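Local coordinates for protein beta-xylanase (Caldicellulosiruptor kristjanssonii, PDB 7NWN) that probably binds plant cell-wall carbohydrate as the family 9 carbohydrate-binding module of a hyperthermostable, multimodular xylanase-glucuronoyl esterase, at residues Ile50-Thr55 against Val178-Met183; Thr55-Lys60 against Phe166-Ala171; Asp99-Arg104 against Leu152-Ile157; Gly159-Phe164 against Glu199-Gly204. All blocks are in the same frame, centred on the assembly; numbering follows the deposited sequence. Where two conformers were deposited one is given.

The four contacts belong to one family 9 carbohydrate-binding module, a beta-sandwich without helices. Contacts 1 and 2 share Thr55, with centres about 6 Å apart. Contacts 3 and 4 form a second pair, about 9 Å between centres; contacts 1 and 3 are about 28 Å apart. Along the chain contact 3 closes before contact 4 opens. It falls within the span of contacts 1 and 2, whereas contact 4 alternates with both. Strand 161-171 ties the regions together, serving contacts 4 and 2. Contacts 1 and 4 pair strands within the larger sheet. Contact 2 joins the two sheets, contact 3 their loops. Contact 2 holds one protein ligand of a calcium ion and contact 3 two of another.

Contact 1 (Ile50-Thr55 against Val178-Met183); sequences IYSATT and VATINM
Ile50 and Tyr51 lie antiparallel to Asn182 and Ile181, adding a short strand to the larger sheet of the sandwich. Ile50 and Asn182 are the hydrogen-bonded pair, and Asn182 N reaches Ile50 O at 2.8 Å. The side chain of Ile50 follows the partner backbone. Its CB lies 3.4 Å from Asn182 O. CG1 is held beside the backbone N (chi1 -57°), which carries CD1 onward to 3.5 Å from Met183 O. The other branch, CG2, comes up to Asn182 CB. Tyr51 and Ile181 form the next, non-hydrogen-bonded pair, and their side chains run alongside each other. Ile181 CG2 sits over the centre of one ring face, 4.2 Å from the centroid, in a CH-pi contact. Ile181 CD1 reaches Tyr51 CE2 at 3.5 Å. Beyond the last bridge, Ser52 adds two more bonds, one from its backbone and one through its side chain. Its N donates almost straight to Thr180 O (168° at the hydrogen), and its OG accepts from Thr180 N at 2.9 Å. Asn182 ND2 turns to Glu165 and Gln167. The chemistry is therefore divided between two faces. Tyr51 and Ile181 give an apolar one. The face of Ile50 and Asn182 is mixed, with a water set 2.7 Å from each of Ile50 O, Thr180 OG1 and Asn182 OD1. The Ser52 hydroxyl stands in where a strand carbonyl would normally accept.

Contact 2 (Thr55-Lys60 against Phe166-Ala171); sequences TQTNAK and FQVNEA. With CA (calcium ion), chain Q.
Ala59 and Val168 face each other across the interior of the beta-sandwich. Strand 58-66 belongs to the four-stranded sheet and strand 161-171 to the larger one. No backbone bond joins the two segments, so side chains alone meet. Ala59 CB points at the opposite sheet and touches Val168 CG2 at 3.7 Å. Thr57 CG2 reaches toward the other Val168 branch, CG1. Further along, the side chains become polar. Glu170 stretches out fully from its strand, with CG anti to the backbone N (chi1 -176°), and its carboxylate ends beside both Thr55 and Thr57. Thr57 crosses it at a slant, with OG1 3.2 Å from Glu170 CD. That hydroxyl makes no good bond to either carboxylate oxygen and has a weak one to Asp78 OD1 instead. Thr55 and Glu170 run past one another in opposite directions. Their oxygens are modelled implausibly close, so the placing of Thr55 OG1 and Glu170 OE1 is doubtful. As modelled, Thr55 OG1 accepts from Thr57 N, which fits an ST turn. Phe166 continues the apolar layer by stacking on Phe61. The polar end borders a calcium site completed by Asp78, Val80 and Asp92. Glu170 acts there from the second shell, and its negative charge may help offset that of the ion. Ala171 O binds the calcium ion at 2.4 Å, while a metal-bound water donates to Glu170 OE2.

Contact 3 (Asp99-Arg104 against Leu152-Ile157); sequences DENFDR and LSKKPI. With CA (calcium ion), chain S; EDO (1,2-ethanediol), chain J.
Glu100 sends its carboxylate into the loop at Ser153 and Lys154, where three donors meet it. OE2 accepts two backbone bonds. Ser153 N reaches it at 2.6 Å through the syn lone pair, though the bond is bent (139° at the hydrogen). Lys154 N comes from above the carboxylate plane to the same OE2 at 2.9 Å. The other oxygen, OE1, takes the Ser153 hydroxyl, with OG at 2.9 Å and also well out of the plane. Arg132 adds a salt bridge to OE1. This set of partners should fix the rotation of the carboxylate and would probably favour its charged form. Glu100 can reach so far because CG is anti to the backbone N (chi1 -166°) and the chain stays extended beyond it. Outside this centre, a water donates to both Asn101 OD1 and Ser153 OG. Packing is modest. Leu152 CD2 lies against the carboxylate, 3.6 Å from Glu100 OE2, and the Lys154 side chain crosses that of Asn101, with CE 3.8 Å from Asn101 OD1. The 99-104 loop also carries part of a calcium site. Asp99 and Asp103 bind the ion, Asp103 through OD2 at 2.4 Å, together with Asp111 and Asp112. Asp99 OD2 also accepts from Arg104 N. The two loops follow strands of different sheets, 93-99 and 143-151, and meet at one end of the sandwich. Glu100 and Leu152 both rest on Met162 of strand 161-171. Phe102 lies on Ile161 and Glu199, and Pro156 touches Leu202 of strand 198-202.

Contact 4 (Gly159-Phe164 against Glu199-Gly204); sequences GTIMGF and EIKLKG
Gly159 N donates to Leu202 O at 2.7 Å in a nearly straight bond (171° at the hydrogen). It begins an antiparallel ladder between strands 161-171 and 198-202 in the larger sheet of the beta-sandwich. Leu202 N returns a bond to Thr160 O, and Met162 and Ile200 then bond both ways, each at 2.9 Å. The short strand segments diverge from strict antiparallel, at 147°. On the buried face, Met162 bends at its sulfur (chi3 -70°), which brings CE over the neighbouring strand. There CE meets Ile200 CD1 at 3.6 Å and Leu202 CD1 at 3.9 Å. Thr160 CB lies alongside the same Leu202 methyl, while its OG1 bonds to Ile157 O. Leu63 and Trp65 of the other sheet pack on this face. The other face carries Ile161, Lys201 and Glu199. Ile161 crosses the aliphatic part of Lys201, with CG1 4.0 Å from Lys201 CG. Glu199 OE1 makes a salt bridge to Arg22 of the neighbouring parallel strand 22-25. At the Phe164 end of the 159-164 segment, Ile200 CG2 rests on Phe164 CB at 3.7 Å.

Contact 1 (Ile50-Thr55 against Val178-Met183)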
loop_
_atom_site.group_PDB
_atom_site.type_symbol
_atom_site.label_atom_id
_atom_site.label_comp_id
_atom_site.label_asym_id
_atom_site.label_seq_id
_atom_site.Cartn_x
_atom_site.Cartn_y
_atom_site.Cartn_z
ATOM N N ILE A 50 10.685 -9.946 -1.339
ATOM C CA ILE A 50 11.038 -10.242 -2.727
ATOM C C ILE A 50 11.828 -9.058 -3.278
ATOM O O ILE A 50 11.264 -8.041 -3.674
ATOM C CB ILE A 50 9.766 -10.549 -3.558
ATOM C CG1 ILE A 50 8.959 -11.714 -2.950
ATOM C CG2 ILE A 50 10.046 -10.688 -5.056
ATOM C CD1 ILE A 50 7.600 -11.963 -3.608
ATOM N N TYR A 51 13.147 -9.214 -3.305
ATOM C CA TYR A 51 14.049 -8.195 -3.792
ATOM C C TYR A 51 14.460 -8.553 -5.221
ATOM O O TYR A 51 14.821 -9.689 -5.456
ATOM C CB TYR A 51 15.291 -8.226 -2.902
ATOM C CG TYR A 51 15.051 -7.619 -1.549
ATOM C CD1 TYR A 51 14.500 -8.350 -0.509
ATOM C CD2 TYR A 51 15.408 -6.304 -1.301
ATOM C CE1 TYR A 51 14.293 -7.784 0.742
ATOM C CE2 TYR A 51 15.217 -5.726 -0.062
ATOM C CZ TYR A 51 14.641 -6.461 0.952
ATOM O OH TYR A 51 14.456 -5.836 2.140
ATOM N N SER A 52 14.431 -7.592 -6.145
ATOM C CA SER A 52 14.955 -7.732 -7.491
ATOM C C SER A 52 16.479 -7.889 -7.500
ATOM O O SER A 52 17.005 -8.462 -8.461
ATOM C CB SER A 52 14.550 -6.579 -8.370
ATOM O OG SER A 52 15.193 -5.382 -7.949
ATOM N N ALA A 53 17.160 -7.349 -6.474
ATOM C CA ALA A 53 18.623 -7.330 -6.361
ATOM C C ALA A 53 19.007 -6.938 -4.944
ATOM O O ALA A 53 18.168 -6.435 -4.209
ATOM C CB ALA A 53 19.241 -6.346 -7.327
ATOM N N THR A 54 20.282 -7.110 -4.571
ATOM C CA THR A 54 20.699 -6.760 -3.222
ATOM C C THR A 54 20.728 -5.240 -3.112
ATOM O O THR A 54 21.000 -4.554 -4.100
ATOM C CB THR A 54 22.060 -7.373 -2.854
ATOM O OG1 THR A 54 22.960 -6.741 -3.756
ATOM C CG2 THR A 54 22.134 -8.876 -3.033
ATOM N N THR A 55 20.431 -4.736 -1.908
ATOM C CA THR A 55 20.245 -3.316 -1.625
ATOM C C THR A 55 20.180 -3.155 -0.110
ATOM O O THR A 55 19.786 -4.092 0.576
ATOM C CB THR A 55 18.944 -2.775 -2.244
ATOM O OG1 THR A 55 18.889 -1.397 -1.896
ATOM C CG2 THR A 55 17.689 -3.481 -1.772
ATOM N N VAL A 178 17.168 1.178 -9.122
ATOM C CA VAL A 178 18.160 0.130 -9.111
ATOM C C VAL A 178 17.619 -1.132 -8.472
ATOM O O VAL A 178 18.303 -2.146 -8.545
ATOM C CB VAL A 178 19.491 0.565 -8.462
ATOM C CG1 VAL A 178 20.058 1.760 -9.215
ATOM C CG2 VAL A 178 19.368 0.904 -6.979
ATOM N N ALA A 179 16.455 -1.059 -7.799
ATOM C CA ALA A 179 15.926 -2.226 -7.104
ATOM C C ALA A 179 14.422 -2.071 -6.873
ATOM O O ALA A 179 13.911 -0.958 -6.888
ATOM C CB ALA A 179 16.661 -2.490 -5.818
ATOM N N THR A 180 13.746 -3.213 -6.702
ATOM C CA THR A 180 12.357 -3.276 -6.302
ATOM C C THR A 180 12.255 -4.234 -5.146
ATOM O O THR A 180 13.074 -5.148 -5.016
ATOM C CB THR A 180 11.379 -3.702 -7.406
ATOM O OG1 THR A 180 11.728 -5.028 -7.811
ATOM C CG2 THR A 180 11.307 -2.731 -8.561
ATOM N N ILE A 181 11.271 -3.949 -4.288
ATOM C CA ILE A 181 10.863 -4.875 -3.245
ATOM C C ILE A 181 9.370 -5.140 -3.415
ATOM O O ILE A 181 8.605 -4.196 -3.621
ATOM C CB ILE A 181 11.179 -4.308 -1.856
ATOM C CG1 ILE A 181 12.566 -3.643 -1.813
ATOM C CG2 ILE A 181 11.035 -5.411 -0.803
ATOM C CD1 ILE A 181 12.936 -3.095 -0.444
ATOM N N ASN A 182 8.985 -6.424 -3.364
ATOM C CA ASN A 182 7.596 -6.817 -3.520
ATOM C C ASN A 182 7.147 -7.695 -2.352
ATOM O O ASN A 182 7.972 -8.363 -1.730
ATOM C CB ASN A 182 7.326 -7.535 -4.834
ATOM C CG ASN A 182 7.323 -6.556 -5.976
ATOM O OD1 ASN A 182 8.408 -6.134 -6.409
ATOM N ND2 ASN A 182 6.130 -6.141 -6.390
ATOM N N MET A 183 5.843 -7.639 -2.053
ATOM C CA MET A 183 5.277 -8.471 -0.996
ATOM C C MET A 183 5.021 -9.876 -1.582
ATOM O O MET A 183 5.471 -10.856 -1.002
ATOM C CB MET A 183 3.972 -7.869 -0.413
ATOM C CG MET A 183 3.375 -8.703 0.743
ATOM S SD MET A 183 4.490 -8.784 2.125
ATOM C CE MET A 183 4.161 -10.448 2.689
HETATM O O HOH W 1 10.964 -7.100 -6.207
HETATM O O HOH W 2 17.228 -4.449 -9.418
#

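Contact 2 (Thr55-Lys60 against Phe166-Ala171)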
loop_
_atom_site.group_PDB
_atom_site.type_symbol
_atom_site.label_atom_id
_atom_site.label_comp_id
_atom_site.label_asym_id
_atom_site.label_seq_id
_atom_site.Cartn_x
_atom_site.Cartn_y
_atom_site.Cartn_z
ATOM N N THR A 55 20.431 -4.736 -1.908
ATOM C CA THR A 55 20.245 -3.316 -1.625
ATOM C C THR A 55 20.180 -3.155 -0.110
ATOM O O THR A 55 19.786 -4.092 0.576
ATOM C CB THR A 55 18.944 -2.775 -2.244
ATOM O OG1 THR A 55 18.889 -1.397 -1.896
ATOM C CG2 THR A 55 17.689 -3.481 -1.772
ATOM N N GLN A 56 20.540 -1.992 0.438
ATOM C CA GLN A 56 20.350 -1.843 1.877
ATOM C C GLN A 56 18.975 -1.224 2.180
ATOM O O GLN A 56 18.657 -0.967 3.345
ATOM C CB GLN A 56 21.444 -0.991 2.527
ATOM C CG GLN A 56 22.871 -1.345 2.146
ATOM C CD GLN A 56 23.477 -2.297 3.137
ATOM O OE1 GLN A 56 23.154 -3.485 3.163
ATOM N NE2 GLN A 56 24.360 -1.770 3.968
ATOM N N THR A 57 18.182 -0.951 1.133
ATOM C CA THR A 57 16.804 -0.494 1.313
ATOM C C THR A 57 15.930 -1.647 1.799
ATOM O O THR A 57 16.056 -2.753 1.308
ATOM C CB THR A 57 16.234 0.097 0.027
ATOM O OG1 THR A 57 17.062 1.237 -0.173
ATOM C CG2 THR A 57 14.773 0.524 0.103
ATOM N N ASN A 58 15.093 -1.393 2.812
ATOM C CA ASN A 58 14.106 -2.375 3.224
ATOM C C ASN A 58 12.856 -1.611 3.649
ATOM O O ASN A 58 12.898 -0.381 3.724
ATOM C CB ASN A 58 14.599 -3.371 4.276
ATOM C CG ASN A 58 15.076 -2.660 5.517
ATOM O OD1 ASN A 58 14.288 -2.351 6.399
ATOM N ND2 ASN A 58 16.360 -2.355 5.566
ATOM N N ALA A 59 11.752 -2.348 3.860
ATOM C CA ALA A 59 10.476 -1.702 4.073
ATOM C C ALA A 59 9.572 -2.623 4.873
ATOM O O ALA A 59 9.809 -3.827 4.940
ATOM C CB ALA A 59 9.829 -1.359 2.749
ATOM N N LYS A 60 8.513 -2.020 5.424
ATOM C CA LYS A 60 7.448 -2.754 6.075
ATOM C C LYS A 60 6.159 -1.980 5.844
ATOM O O LYS A 60 6.182 -0.801 5.476
ATOM C CB LYS A 60 7.801 -2.930 7.553
ATOM C CG LYS A 60 8.330 -1.673 8.248
ATOM C CD LYS A 60 8.743 -1.900 9.707
ATOM C CE LYS A 60 9.474 -0.758 10.405
ATOM N NZ LYS A 60 9.862 -1.138 11.794
ATOM N N PHE A 166 1.948 -4.859 -2.824
ATOM C CA PHE A 166 2.757 -3.760 -2.327
ATOM C C PHE A 166 4.152 -3.859 -2.974
ATOM O O PHE A 166 4.763 -4.925 -2.982
ATOM C CB PHE A 166 2.842 -3.834 -0.796
ATOM C CG PHE A 166 3.645 -2.716 -0.183
ATOM C CD1 PHE A 166 3.120 -1.435 -0.043
ATOM C CD2 PHE A 166 4.971 -2.944 0.187
ATOM C CE1 PHE A 166 3.903 -0.414 0.478
ATOM C CE2 PHE A 166 5.748 -1.917 0.700
ATOM C CZ PHE A 166 5.204 -0.655 0.837
ATOM N N GLN A 167 4.659 -2.727 -3.464
ATOM C CA GLN A 167 5.994 -2.630 -4.046
ATOM C C GLN A 167 6.703 -1.339 -3.584
ATOM O O GLN A 167 6.097 -0.277 -3.488
ATOM C CB GLN A 167 5.875 -2.563 -5.571
ATOM C CG GLN A 167 7.228 -2.719 -6.272
ATOM C CD GLN A 167 6.999 -2.827 -7.765
ATOM O OE1 GLN A 167 6.348 -3.757 -8.269
ATOM N NE2 GLN A 167 7.517 -1.850 -8.481
ATOM N N VAL A 168 8.026 -1.453 -3.368
ATOM C CA VAL A 168 8.868 -0.289 -3.182
ATOM C C VAL A 168 9.781 -0.212 -4.398
ATOM O O VAL A 168 10.415 -1.202 -4.732
ATOM C CB VAL A 168 9.714 -0.474 -1.917
ATOM C CG1 VAL A 168 10.797 0.604 -1.748
ATOM C CG2 VAL A 168 8.823 -0.590 -0.681
ATOM N N ASN A 169 9.885 0.968 -4.984
ATOM C CA ASN A 169 10.909 1.297 -5.973
ATOM C C ASN A 169 12.056 2.018 -5.256
ATOM O O ASN A 169 11.828 3.045 -4.598
ATOM C CB ASN A 169 10.314 2.246 -6.994
ATOM C CG ASN A 169 9.128 1.592 -7.699
ATOM O OD1 ASN A 169 9.194 0.415 -8.083
ATOM N ND2 ASN A 169 8.065 2.356 -7.916
ATOM N N GLU A 170 13.262 1.451 -5.366
ATOM C CA GLU A 170 14.448 2.075 -4.824
ATOM C C GLU A 170 15.292 2.699 -5.927
ATOM O O GLU A 170 15.768 1.978 -6.810
ATOM C CB GLU A 170 15.390 1.124 -4.108
ATOM C CG GLU A 170 16.520 2.024 -3.541
ATOM C CD GLU A 170 17.764 1.248 -3.247
ATOM O OE1 GLU A 170 17.688 -0.028 -3.209
ATOM O OE2 GLU A 170 18.779 1.908 -3.061
ATOM N N ALA A 171 15.480 4.021 -5.833
ATOM C CA ALA A 171 16.302 4.776 -6.767
ATOM C C ALA A 171 17.608 5.162 -6.083
ATOM O O ALA A 171 17.607 5.323 -4.876
ATOM C CB ALA A 171 15.610 6.011 -7.261
HETATM CA CA CA Q . 16.848 5.388 -2.632
HETATM O O HOH W 3 20.586 0.179 -3.415
HETATM O O HOH W 4 19.154 4.235 -2.391
#

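Contact 3 (Asp99-Arg104 against Leu152-Ile157)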
loop_
_atom_site.group_PDB
_atom_site.type_symbol
_atom_site.label_atom_id
_atom_site.label_comp_id
_atom_site.label_asym_id
_atom_site.label_seq_id
_atom_site.Cartn_x
_atom_site.Cartn_y
_atom_site.Cartn_z
ATOM N N ASP A 99 -7.194 -5.472 -6.377
ATOM C CA ASP A 99 -8.221 -6.121 -7.196
ATOM C C ASP A 99 -9.442 -6.227 -6.279
ATOM O O ASP A 99 -9.521 -7.162 -5.475
ATOM C CB ASP A 99 -7.708 -7.490 -7.662
ATOM C CG ASP A 99 -8.716 -8.463 -8.330
ATOM O OD1 ASP A 99 -9.850 -8.053 -8.706
ATOM O OD2 ASP A 99 -8.347 -9.651 -8.418
ATOM N N GLU A 100 -10.288 -5.193 -6.354
ATOM C CA GLU A 100 -11.320 -4.946 -5.351
ATOM C C GLU A 100 -12.405 -6.022 -5.431
ATOM O O GLU A 100 -12.875 -6.478 -4.397
ATOM C CB GLU A 100 -11.931 -3.556 -5.551
ATOM C CG GLU A 100 -12.749 -3.083 -4.366
ATOM C CD GLU A 100 -13.356 -1.698 -4.505
ATOM O OE1 GLU A 100 -13.089 -1.008 -5.501
ATOM O OE2 GLU A 100 -14.077 -1.303 -3.600
ATOM N N ASN A 101 -12.781 -6.447 -6.649
ATOM C CA ASN A 101 -13.808 -7.483 -6.779
ATOM C C ASN A 101 -13.215 -8.881 -6.632
ATOM O O ASN A 101 -13.961 -9.836 -6.602
ATOM C CB ASN A 101 -14.597 -7.396 -8.092
ATOM C CG ASN A 101 -15.283 -6.059 -8.302
ATOM O OD1 ASN A 101 -15.627 -5.339 -7.359
ATOM N ND2 ASN A 101 -15.459 -5.679 -9.553
ATOM N N PHE A 102 -11.888 -9.022 -6.544
ATOM C CA PHE A 102 -11.248 -10.333 -6.479
ATOM C C PHE A 102 -11.554 -11.219 -7.703
ATOM O O PHE A 102 -11.667 -12.435 -7.570
ATOM C CB PHE A 102 -11.603 -11.044 -5.178
ATOM C CG PHE A 102 -10.672 -12.165 -4.805
ATOM C CD1 PHE A 102 -9.298 -12.005 -4.834
ATOM C CD2 PHE A 102 -11.170 -13.397 -4.392
ATOM C CE1 PHE A 102 -8.442 -13.047 -4.487
ATOM C CE2 PHE A 102 -10.313 -14.421 -4.009
ATOM C CZ PHE A 102 -8.947 -14.254 -4.065
ATOM N N ASP A 103 -11.623 -10.620 -8.901
ATOM C CA ASP A 103 -11.714 -11.323 -10.176
ATOM C C ASP A 103 -10.480 -12.168 -10.467
ATOM O O ASP A 103 -10.604 -13.239 -11.047
ATOM C CB ASP A 103 -11.783 -10.372 -11.357
ATOM C CG ASP A 103 -12.856 -9.338 -11.172
ATOM O OD1 ASP A 103 -14.023 -9.736 -11.035
ATOM O OD2 ASP A 103 -12.513 -8.157 -11.152
ATOM N N ARG A 104 -9.292 -11.678 -10.092
ATOM C CA ARG A 104 -8.059 -12.390 -10.409
ATOM C C ARG A 104 -7.916 -12.585 -11.924
ATOM O O ARG A 104 -7.391 -13.597 -12.359
ATOM C CB ARG A 104 -8.061 -13.777 -9.755
ATOM C CG ARG A 104 -7.725 -13.812 -8.272
ATOM C CD ARG A 104 -8.407 -14.993 -7.590
ATOM N NE ARG A 104 -9.861 -14.937 -7.765
ATOM C CZ ARG A 104 -10.723 -15.855 -7.338
ATOM N NH1 ARG A 104 -10.289 -16.924 -6.695
ATOM N NH2 ARG A 104 -12.014 -15.691 -7.544
ATOM N N LEU A 152 -13.009 2.656 -1.119
ATOM C CA LEU A 152 -13.520 1.425 -1.706
ATOM C C LEU A 152 -14.894 1.692 -2.320
ATOM O O LEU A 152 -15.652 2.525 -1.810
ATOM C CB LEU A 152 -13.619 0.397 -0.579
ATOM C CG LEU A 152 -12.251 -0.025 -0.047
ATOM C CD1 LEU A 152 -12.385 -0.854 1.238
ATOM C CD2 LEU A 152 -11.494 -0.792 -1.143
ATOM N N SER A 153 -15.198 1.038 -3.440
ATOM C CA SER A 153 -16.472 1.299 -4.104
ATOM C C SER A 153 -17.465 0.225 -3.682
ATOM O O SER A 153 -18.647 0.497 -3.599
ATOM C CB SER A 153 -16.372 1.324 -5.620
ATOM O OG SER A 153 -15.648 0.174 -6.032
ATOM N N LYS A 154 -16.985 -1.004 -3.513
ATOM C CA LYS A 154 -17.782 -2.082 -2.955
ATOM C C LYS A 154 -17.762 -1.936 -1.433
ATOM O O LYS A 154 -16.706 -1.678 -0.860
ATOM C CB LYS A 154 -17.182 -3.415 -3.419
ATOM C CG LYS A 154 -17.225 -4.544 -2.391
ATOM C CD LYS A 154 -16.651 -5.873 -2.856
ATOM C CE LYS A 154 -17.285 -6.359 -4.145
ATOM N NZ LYS A 154 -17.345 -7.838 -4.209
ATOM N N LYS A 155 -18.924 -2.093 -0.782
ATOM C CA LYS A 155 -19.013 -2.038 0.672
ATOM C C LYS A 155 -18.278 -3.233 1.265
ATOM O O LYS A 155 -18.647 -4.367 1.013
ATOM C CB LYS A 155 -20.467 -2.121 1.145
ATOM C CG LYS A 155 -21.100 -0.778 1.486
ATOM C CD LYS A 155 -21.394 0.091 0.269
ATOM C CE LYS A 155 -22.250 1.310 0.560
ATOM N NZ LYS A 155 -22.578 2.054 -0.685
ATOM N N PRO A 156 -17.173 -3.059 2.017
ATOM C CA PRO A 156 -16.516 -4.240 2.572
ATOM C C PRO A 156 -17.238 -4.690 3.832
ATOM O O PRO A 156 -17.840 -3.888 4.532
ATOM C CB PRO A 156 -15.106 -3.699 2.859
ATOM C CG PRO A 156 -15.335 -2.232 3.186
ATOM C CD PRO A 156 -16.447 -1.785 2.248
ATOM N N ILE A 157 -17.140 -5.983 4.120
ATOM C CA ILE A 157 -17.731 -6.591 5.286
ATOM C C ILE A 157 -16.708 -7.605 5.759
ATOM O O ILE A 157 -15.776 -7.908 5.012
ATOM C CB ILE A 157 -19.065 -7.257 4.891
ATOM C CG1 ILE A 157 -18.895 -8.285 3.763
ATOM C CG2 ILE A 157 -20.071 -6.169 4.548
ATOM C CD1 ILE A 157 -19.987 -9.372 3.702
HETATM CA CA CA S . -10.634 -6.885 -10.338
HETATM C C1 EDO J . -19.191 3.344 1.012
HETATM O O1 EDO J . -19.111 2.071 1.634
HETATM C C2 EDO J . -18.669 3.340 -0.373
HETATM O O2 EDO J . -19.639 2.941 -1.332
HETATM O O HOH W 5 -14.104 -8.496 -3.224
HETATM O O HOH W 6 -16.391 -2.680 -7.216
HETATM O O HOH W 7 -9.060 -8.333 -11.649
#

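Contact 4 (Gly159-Phe164 against Glu199-Gly204)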
loop_
_atom_site.group_PDB
_atom_site.type_symbol
_atom_site.label_atom_id
_atom_site.label_comp_id
_atom_site.label_asym_id
_atom_site.label_seq_id
_atom_site.Cartn_x
_atom_site.Cartn_y
_atom_site.Cartn_z
ATOM N N GLY A 159 -14.851 -10.855 6.146
ATOM C CA GLY A 159 -14.723 -11.976 5.236
ATOM C C GLY A 159 -14.516 -11.564 3.776
ATOM O O GLY A 159 -14.091 -12.400 2.998
ATOM N N THR A 160 -14.778 -10.300 3.404
ATOM C CA THR A 160 -14.366 -9.796 2.098
ATOM C C THR A 160 -12.926 -10.189 1.778
ATOM O O THR A 160 -12.046 -10.135 2.652
ATOM C CB THR A 160 -14.493 -8.279 1.975
ATOM O OG1 THR A 160 -15.877 -8.027 2.179
ATOM C CG2 THR A 160 -14.073 -7.730 0.617
ATOM N N ILE A 161 -12.703 -10.645 0.527
ATOM C CA ILE A 161 -11.347 -10.917 0.061
ATOM C C ILE A 161 -11.085 -10.009 -1.125
ATOM O O ILE A 161 -11.944 -9.900 -2.011
ATOM C CB ILE A 161 -11.065 -12.399 -0.263
ATOM C CG1 ILE A 161 -11.270 -13.279 0.969
ATOM C CG2 ILE A 161 -9.659 -12.597 -0.825
ATOM C CD1 ILE A 161 -11.225 -14.759 0.679
ATOM N N MET A 162 -9.901 -9.355 -1.099
ATOM C CA MET A 162 -9.441 -8.597 -2.258
ATOM C C MET A 162 -8.048 -9.082 -2.676
ATOM O O MET A 162 -7.317 -9.669 -1.880
ATOM C CB MET A 162 -9.438 -7.090 -1.986
ATOM C CG MET A 162 -10.837 -6.563 -1.744
ATOM S SD MET A 162 -10.943 -4.803 -1.279
ATOM C CE MET A 162 -10.239 -4.854 0.356
ATOM N N GLY A 163 -7.721 -8.889 -3.960
ATOM C CA GLY A 163 -6.331 -9.036 -4.353
ATOM C C GLY A 163 -5.570 -7.753 -3.983
ATOM O O GLY A 163 -6.109 -6.648 -4.098
ATOM N N PHE A 164 -4.317 -7.926 -3.565
ATOM C CA PHE A 164 -3.510 -6.796 -3.137
ATOM C C PHE A 164 -2.056 -7.088 -3.494
ATOM O O PHE A 164 -1.595 -8.207 -3.284
ATOM C CB PHE A 164 -3.696 -6.641 -1.617
ATOM C CG PHE A 164 -2.822 -5.610 -0.961
ATOM C CD1 PHE A 164 -3.191 -4.270 -0.991
ATOM C CD2 PHE A 164 -1.638 -5.977 -0.357
ATOM C CE1 PHE A 164 -2.362 -3.319 -0.418
ATOM C CE2 PHE A 164 -0.797 -5.007 0.183
ATOM C CZ PHE A 164 -1.183 -3.698 0.174
ATOM N N GLU A 199 -3.474 -11.872 -1.477
ATOM C CA GLU A 199 -4.819 -11.708 -0.943
ATOM C C GLU A 199 -4.780 -10.980 0.397
ATOM O O GLU A 199 -3.916 -11.243 1.242
ATOM C CB GLU A 199 -5.407 -13.080 -0.610
ATOM C CG GLU A 199 -5.637 -13.895 -1.856
ATOM C CD GLU A 199 -6.299 -15.250 -1.643
ATOM O OE1 GLU A 199 -6.590 -15.633 -0.466
ATOM O OE2 GLU A 199 -6.550 -15.897 -2.662
ATOM N N ILE A 200 -5.789 -10.123 0.584
ATOM C CA ILE A 200 -6.106 -9.625 1.901
ATOM C C ILE A 200 -7.533 -10.076 2.214
ATOM O O ILE A 200 -8.420 -10.008 1.364
ATOM C CB ILE A 200 -5.959 -8.078 1.950
ATOM C CG1 ILE A 200 -6.850 -7.359 0.928
ATOM C CG2 ILE A 200 -4.484 -7.727 1.790
ATOM C CD1 ILE A 200 -6.834 -5.817 0.996
ATOM N N LYS A 201 -7.734 -10.466 3.470
ATOM C CA LYS A 201 -9.076 -10.787 3.939
ATOM C C LYS A 201 -9.382 -9.889 5.138
ATOM O O LYS A 201 -8.570 -9.825 6.078
ATOM C CB LYS A 201 -9.150 -12.280 4.296
ATOM C CG LYS A 201 -10.513 -12.761 4.816
ATOM C CD LYS A 201 -10.630 -14.269 4.772
ATOM C CE LYS A 201 -12.017 -14.806 5.024
ATOM N NZ LYS A 201 -11.851 -16.006 5.869
ATOM N N LEU A 202 -10.505 -9.172 5.036
ATOM C CA LEU A 202 -10.969 -8.192 6.020
ATOM C C LEU A 202 -11.676 -8.929 7.152
ATOM O O LEU A 202 -12.545 -9.773 6.880
ATOM C CB LEU A 202 -11.947 -7.238 5.332
ATOM C CG LEU A 202 -11.408 -6.597 4.058
ATOM C CD1 LEU A 202 -12.279 -5.435 3.614
ATOM C CD2 LEU A 202 -9.967 -6.188 4.245
ATOM N N LYS A 203 -11.254 -8.639 8.390
ATOM C CA LYS A 203 -11.913 -9.149 9.595
ATOM C C LYS A 203 -12.048 -8.047 10.673
ATOM O O LYS A 203 -11.527 -6.922 10.534
ATOM C CB LYS A 203 -11.040 -10.292 10.113
ATOM C CG LYS A 203 -9.686 -9.866 10.686
ATOM C CD LYS A 203 -8.975 -11.015 11.363
ATOM C CE LYS A 203 -7.761 -10.664 12.192
ATOM N NZ LYS A 203 -8.052 -9.537 13.102
ATOM N N GLY A 204 -12.811 -8.365 11.736
ATOM C CA GLY A 204 -12.745 -7.703 13.037
ATOM C C GLY A 204 -13.767 -6.581 13.212
ATOM O O GLY A 204 -13.671 -5.806 14.155
#